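Local coordinates for invasion protein INVA (Salmonella enterica, PDB 2X49), which serves in the export apparatus of the Salmonella type III secretion system, a virulence machine for invading intestinal epithelial cells, and is seen here as its C-terminal domain, at residues F71-D76 / D127-C132; H217-M222 / F318-D323. One frame throughout, in Å; residues are numbered along the deposited sequence.

Contact 1: F71-D76 / D127-C132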
loop_
_atom_site.group_PDB
_atom_site.type_symbol
_atom_site.label_atom_id
_atom_site.label_comp_id
_atom_site.label_asym_id
_atom_site.label_seq_id
_atom_site.Cartn_x
_atom_site.Cartn_y
_atom_site.Cartn_z
ATOM N N PHE A 71 7.140 -7.608 -12.265
ATOM C CA PHE A 71 6.197 -8.519 -11.607
ATOM C C PHE A 71 6.148 -9.859 -12.327
ATOM O O PHE A 71 6.225 -9.963 -13.535
ATOM C CB PHE A 71 4.765 -7.944 -11.612
ATOM C CG PHE A 71 4.633 -6.552 -11.020
ATOM C CD1 PHE A 71 4.309 -6.378 -9.675
ATOM C CD2 PHE A 71 4.834 -5.433 -11.773
ATOM C CE1 PHE A 71 4.124 -5.126 -9.090
ATOM C CE2 PHE A 71 4.702 -4.156 -11.202
ATOM C CZ PHE A 71 4.389 -3.995 -9.849
ATOM N N THR A 72 5.977 -10.895 -11.551
ATOM C CA THR A 72 5.684 -12.224 -12.085
ATOM C C THR A 72 4.227 -12.572 -11.787
ATOM O O THR A 72 3.811 -12.541 -10.656
ATOM C CB THR A 72 6.597 -13.234 -11.401
ATOM O OG1 THR A 72 7.965 -12.895 -11.711
ATOM C CG2 THR A 72 6.260 -14.691 -11.750
ATOM N N VAL A 73 3.465 -12.801 -12.843
ATOM C CA VAL A 73 2.070 -13.141 -12.766
ATOM C C VAL A 73 1.864 -14.406 -13.593
ATOM O O VAL A 73 2.083 -14.364 -14.784
ATOM C CB VAL A 73 1.171 -12.008 -13.354
ATOM C CG1 VAL A 73 -0.328 -12.424 -13.391
ATOM C CG2 VAL A 73 1.336 -10.706 -12.591
ATOM N N TYR A 74 1.460 -15.492 -12.955
ATOM C CA TYR A 74 1.153 -16.763 -13.678
ATOM C C TYR A 74 -0.280 -16.715 -14.131
ATOM O O TYR A 74 -1.203 -17.186 -13.480
ATOM C CB TYR A 74 1.534 -18.028 -12.847
ATOM C CG TYR A 74 3.032 -18.206 -12.763
ATOM C CD1 TYR A 74 3.739 -18.883 -13.759
ATOM C CD2 TYR A 74 3.779 -17.691 -11.702
ATOM C CE1 TYR A 74 5.059 -18.985 -13.746
ATOM C CE2 TYR A 74 5.117 -17.806 -11.668
ATOM C CZ TYR A 74 5.773 -18.472 -12.673
ATOM O OH TYR A 74 7.143 -18.591 -12.680
ATOM N N PHE A 75 -0.445 -16.189 -15.330
ATOM C CA PHE A 75 -1.754 -15.877 -15.924
ATOM C C PHE A 75 -2.704 -17.069 -15.984
ATOM O O PHE A 75 -3.932 -16.914 -15.888
ATOM C CB PHE A 75 -1.634 -15.280 -17.333
ATOM C CG PHE A 75 -1.030 -13.901 -17.350
ATOM C CD1 PHE A 75 -1.771 -12.827 -16.942
ATOM C CD2 PHE A 75 0.305 -13.705 -17.701
ATOM C CE1 PHE A 75 -1.217 -11.549 -16.927
ATOM C CE2 PHE A 75 0.878 -12.414 -17.673
ATOM C CZ PHE A 75 0.105 -11.358 -17.300
ATOM N N ASP A 76 -2.129 -18.242 -16.120
ATOM C CA ASP A 76 -2.921 -19.482 -16.292
ATOM C C ASP A 76 -3.129 -20.251 -14.966
ATOM O O ASP A 76 -3.742 -21.315 -14.949
ATOM C CB ASP A 76 -2.271 -20.385 -17.365
ATOM C CG ASP A 76 -2.037 -19.648 -18.707
ATOM O OD1 ASP A 76 -2.860 -18.799 -19.066
ATOM O OD2 ASP A 76 -0.993 -19.902 -19.351
ATOM N N ASP A 127 -6.435 -10.370 -10.924
ATOM C CA ASP A 127 -6.707 -9.706 -9.643
ATOM C C ASP A 127 -5.431 -9.479 -8.862
ATOM O O ASP A 127 -5.248 -8.457 -8.197
ATOM C CB ASP A 127 -7.708 -10.487 -8.793
ATOM C CG ASP A 127 -9.142 -10.337 -9.303
ATOM O OD1 ASP A 127 -9.441 -9.392 -10.086
ATOM O OD2 ASP A 127 -9.995 -11.166 -8.925
ATOM N N GLU A 128 -4.545 -10.452 -8.943
ATOM C CA GLU A 128 -3.237 -10.337 -8.293
ATOM C C GLU A 128 -2.407 -9.236 -8.996
ATOM O O GLU A 128 -1.768 -8.425 -8.359
ATOM C CB GLU A 128 -2.485 -11.681 -8.275
ATOM C CG GLU A 128 -1.055 -11.561 -7.751
ATOM C CD GLU A 128 -0.954 -11.342 -6.241
ATOM O OE1 GLU A 128 -1.990 -11.199 -5.543
ATOM O OE2 GLU A 128 0.196 -11.310 -5.754
ATOM N N LEU A 129 -2.494 -9.182 -10.302
ATOM C CA LEU A 129 -1.691 -8.229 -11.083
ATOM C C LEU A 129 -2.142 -6.808 -10.748
ATOM O O LEU A 129 -1.348 -5.932 -10.493
ATOM C CB LEU A 129 -1.860 -8.452 -12.579
ATOM C CG LEU A 129 -1.155 -7.407 -13.487
ATOM C CD1 LEU A 129 0.312 -7.269 -13.174
ATOM C CD2 LEU A 129 -1.373 -7.779 -14.928
ATOM N N TYR A 130 -3.447 -6.656 -10.659
ATOM C CA TYR A 130 -4.008 -5.350 -10.248
ATOM C C TYR A 130 -3.513 -4.965 -8.852
ATOM O O TYR A 130 -3.063 -3.817 -8.611
ATOM C CB TYR A 130 -5.536 -5.352 -10.225
ATOM C CG TYR A 130 -6.035 -4.087 -9.535
ATOM C CD1 TYR A 130 -5.952 -2.886 -10.167
ATOM C CD2 TYR A 130 -6.588 -4.117 -8.283
ATOM C CE1 TYR A 130 -6.348 -1.717 -9.550
ATOM C CE2 TYR A 130 -7.001 -2.953 -7.651
ATOM C CZ TYR A 130 -6.888 -1.755 -8.302
ATOM O OH TYR A 130 -7.303 -0.552 -7.695
ATOM N N HIS A 131 -3.550 -5.899 -7.918
ATOM C CA HIS A 131 -3.062 -5.602 -6.545
ATOM C C HIS A 131 -1.605 -5.176 -6.533
ATOM O O HIS A 131 -1.223 -4.167 -5.916
ATOM C CB HIS A 131 -3.283 -6.780 -5.598
ATOM C CG HIS A 131 -3.017 -6.474 -4.152
ATOM N ND1 HIS A 131 -2.289 -7.134 -3.229
ATOM C CD2 HIS A 131 -3.554 -5.381 -3.507
ATOM C CE1 HIS A 131 -2.399 -6.441 -2.045
ATOM N NE2 HIS A 131 -3.184 -5.396 -2.236
ATOM N N CYS A 132 -0.776 -5.922 -7.233
ATOM C CA CYS A 132 0.666 -5.623 -7.341
ATOM C C CYS A 132 0.858 -4.195 -7.852
ATOM O O CYS A 132 1.646 -3.393 -7.303
ATOM C CB CYS A 132 1.357 -6.553 -8.326
ATOM S SG CYS A 132 1.686 -8.156 -7.601
#

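Contact 2: H217-M222 / F318-D323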
loop_
_atom_site.group_PDB
_atom_site.type_symbol
_atom_site.label_atom_id
_atom_site.label_comp_id
_atom_site.label_asym_id
_atom_site.label_seq_id
_atom_site.Cartn_x
_atom_site.Cartn_y
_atom_site.Cartn_z
ATOM N N HIS A 217 -2.610 12.444 13.009
ATOM C CA HIS A 217 -3.915 12.725 13.562
ATOM C C HIS A 217 -5.032 12.411 12.570
ATOM O O HIS A 217 -6.115 11.918 12.927
ATOM C CB HIS A 217 -4.038 14.167 14.078
ATOM C CG HIS A 217 -3.191 14.463 15.277
ATOM N ND1 HIS A 217 -3.379 13.846 16.496
ATOM C CD2 HIS A 217 -2.185 15.356 15.466
ATOM C CE1 HIS A 217 -2.496 14.302 17.369
ATOM N NE2 HIS A 217 -1.775 15.239 16.773
ATOM N N ILE A 218 -4.760 12.741 11.322
ATOM C CA ILE A 218 -5.723 12.499 10.231
ATOM C C ILE A 218 -5.950 10.982 10.080
ATOM O O ILE A 218 -7.082 10.484 9.996
ATOM C CB ILE A 218 -5.335 13.145 8.888
ATOM C CG1 ILE A 218 -5.159 14.671 9.036
ATOM C CG2 ILE A 218 -6.358 12.821 7.821
ATOM C CD1 ILE A 218 -6.244 15.343 9.809
ATOM N N ARG A 219 -4.851 10.257 10.138
ATOM C CA ARG A 219 -4.912 8.766 10.045
ATOM C C ARG A 219 -5.814 8.276 11.145
ATOM O O ARG A 219 -6.658 7.392 10.994
ATOM C CB ARG A 219 -3.546 8.116 10.180
ATOM C CG ARG A 219 -2.678 8.215 8.975
ATOM C CD ARG A 219 -1.411 7.474 9.216
ATOM N NE ARG A 219 -1.586 6.037 9.449
ATOM C CZ ARG A 219 -1.389 5.106 8.511
ATOM N NH1 ARG A 219 -0.980 5.465 7.272
ATOM N NH2 ARG A 219 -1.575 3.816 8.814
ATOM N N GLY A 220 -5.621 8.846 12.318
ATOM C CA GLY A 220 -6.456 8.446 13.468
ATOM C C GLY A 220 -7.963 8.673 13.247
ATOM O O GLY A 220 -8.838 7.873 13.618
ATOM N N ALA A 221 -8.256 9.808 12.660
ATOM C CA ALA A 221 -9.639 10.191 12.396
ATOM C C ALA A 221 -10.254 9.217 11.407
ATOM O O ALA A 221 -11.438 8.912 11.434
ATOM C CB ALA A 221 -9.754 11.635 11.847
ATOM N N MET A 222 -9.401 8.712 10.550
ATOM C CA MET A 222 -9.803 7.859 9.409
ATOM C C MET A 222 -9.698 6.389 9.728
ATOM O O MET A 222 -9.769 5.539 8.849
ATOM C CB MET A 222 -8.949 8.175 8.163
ATOM C CG MET A 222 -9.232 9.546 7.552
ATOM S SD MET A 222 -10.965 9.999 7.259
ATOM C CE MET A 222 -11.268 8.884 5.862
ATOM N N PHE A 318 -2.412 0.064 16.757
ATOM C CA PHE A 318 -3.469 -0.691 17.438
ATOM C C PHE A 318 -4.813 0.047 17.366
ATOM O O PHE A 318 -5.880 -0.555 17.204
ATOM C CB PHE A 318 -3.101 -1.014 18.895
ATOM C CG PHE A 318 -1.817 -1.805 19.068
ATOM C CD1 PHE A 318 -1.519 -2.907 18.271
ATOM C CD2 PHE A 318 -0.890 -1.443 20.034
ATOM C CE1 PHE A 318 -0.342 -3.635 18.481
ATOM C CE2 PHE A 318 0.302 -2.171 20.237
ATOM C CZ PHE A 318 0.578 -3.253 19.446
ATOM N N GLY A 319 -4.775 1.363 17.489
ATOM C CA GLY A 319 -5.992 2.164 17.379
ATOM C C GLY A 319 -6.625 2.177 16.002
ATOM O O GLY A 319 -7.831 2.321 15.805
ATOM N N GLU A 320 -5.760 2.055 15.022
ATOM C CA GLU A 320 -6.172 2.083 13.625
ATOM C C GLU A 320 -7.012 0.877 13.281
ATOM O O GLU A 320 -7.858 0.966 12.402
ATOM C CB GLU A 320 -5.007 2.274 12.655
ATOM C CG GLU A 320 -4.559 3.773 12.605
ATOM C CD GLU A 320 -3.238 4.023 11.842
ATOM O OE1 GLU A 320 -2.575 3.065 11.424
ATOM O OE2 GLU A 320 -2.835 5.212 11.747
ATOM N N ILE A 321 -6.840 -0.205 14.031
ATOM C CA ILE A 321 -7.592 -1.467 13.772
ATOM C C ILE A 321 -8.678 -1.748 14.832
ATOM O O ILE A 321 -9.095 -2.883 15.022
ATOM C CB ILE A 321 -6.646 -2.718 13.577
ATOM C CG1 ILE A 321 -5.937 -3.069 14.885
ATOM C CG2 ILE A 321 -5.657 -2.477 12.415
ATOM C CD1 ILE A 321 -5.540 -4.522 14.992
ATOM N N ALA A 322 -9.174 -0.684 15.457
ATOM C CA ALA A 322 -10.214 -0.792 16.494
ATOM C C ALA A 322 -11.502 -1.417 15.973
ATOM O O ALA A 322 -12.224 -2.107 16.691
ATOM C CB ALA A 322 -10.488 0.600 17.131
ATOM N N ASP A 323 -11.745 -1.214 14.687
ATOM C CA ASP A 323 -13.015 -1.689 14.064
ATOM C C ASP A 323 -12.817 -3.001 13.376
ATOM O O ASP A 323 -13.676 -3.466 12.624
ATOM C CB ASP A 323 -13.596 -0.666 13.069
ATOM C CG ASP A 323 -14.474 0.370 13.751
ATOM O OD1 ASP A 323 -15.407 0.894 13.096
ATOM O OD2 ASP A 323 -14.265 0.656 14.959
#

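Contact 1: F71-D76 / D127-C132
Phe71 brings the CE1 corner of its ring against CB of Cys132, 3.2 Å away, an approach that is oblique to the ring. Its CB points at the helix, and with CG anti to the carbonyl carbon (chi1 -54°) the ring continues to Cys132. The sulfur sits beside the same ring: Cys132 SG stands 4.9 Å from the centroid of the Phe71 ring and 66° off the ring normal, a sulfur-aromatic contact that is likewise oblique. A bound mercury ion lies about 2 Å from the Cys132 side chain. One step further, Val73 and Leu129 meet at roughly a right angle, CG2 of Val73 lying 3.6 Å from CD1 of Leu129. The pattern is that of a helix packed on a sheet: strand 66-72, outermost in its mixed four-stranded sheet, runs out beside helix 125-139, and no hydrogen bond joins the two segments. Phe75 extends the apolar seam further along the loop that Val73 has already entered. CD2 of Leu129 reaches the edge of its ring, 4.3 Å from CE1 of Phe75, while CG1 of Val73 lies over one face of that ring, toward the rim. On the helix, Leu129 also packs against Leu27 of helix 27-39.

Contact 2: H217-M222 / F318-D323
Arg219 reaches across to Glu320 from the last turn of helix 211-221, and its path shows how one side chain can touch a carboxylate along much of its length. At the root, CB of Arg219 already lies 3.4 Å from OE2 of Glu320. CG, set anti to the carbonyl carbon, stays a little further from the same oxygen, and CD comes somewhat closer to it. The chain then bends at chi3 (62°), and this turn swings the guanidinium round so that its NE side confronts the acid. NE donates to OE2 of Glu320 over 2.7 Å, meeting that oxygen on its syn side although 35° out of the carboxylate plane. CZ touches both oxygens more loosely. At the tip, NH2 of Arg219 gives a nearly straight bond of 2.9 Å to OE1 of Glu320, arriving from above the carboxylate plane. Both oxygens lie close to the guanidinium plane, yet the two flat groups are turned 44° against each other. Glu320 comes to meet this edge on a chain extended beyond CG, and its OE1 also accepts a hydrogen bond from the backbone N of Ser317, which probably helps fix the carboxylate's rotation. Both residues are buried, so their charges probably offset one another; the carboxylate may also ease the nearness of Arg299 to Arg219. The arrangement is a bidentate, side-on arginine-glutamate salt bridge, joining the end of helix 211-221 to the loop that follows strand 314-317, an outermost strand of the parallel four-stranded sheet.

The two contacts illustrate two ways of joining distant parts of one domain: contact 1 is apolar and free of hydrogen bonds between its segments, whereas contact 2 rests on a two-bond salt bridge. They follow one another along the chain, 71-76 with 127-132 closing before 217-222 with 318-323 opens. Their centres lie 30 Å apart, on opposite sides of the chain's centre, and their nearest atoms are about 14 Å apart, so neither touches the other. Bound mercury relates to them unequally: one ion sits directly beside contact 1, at Cys132, while the Glu320 side chain in contact 2 is about 9 Å from a mercury ion.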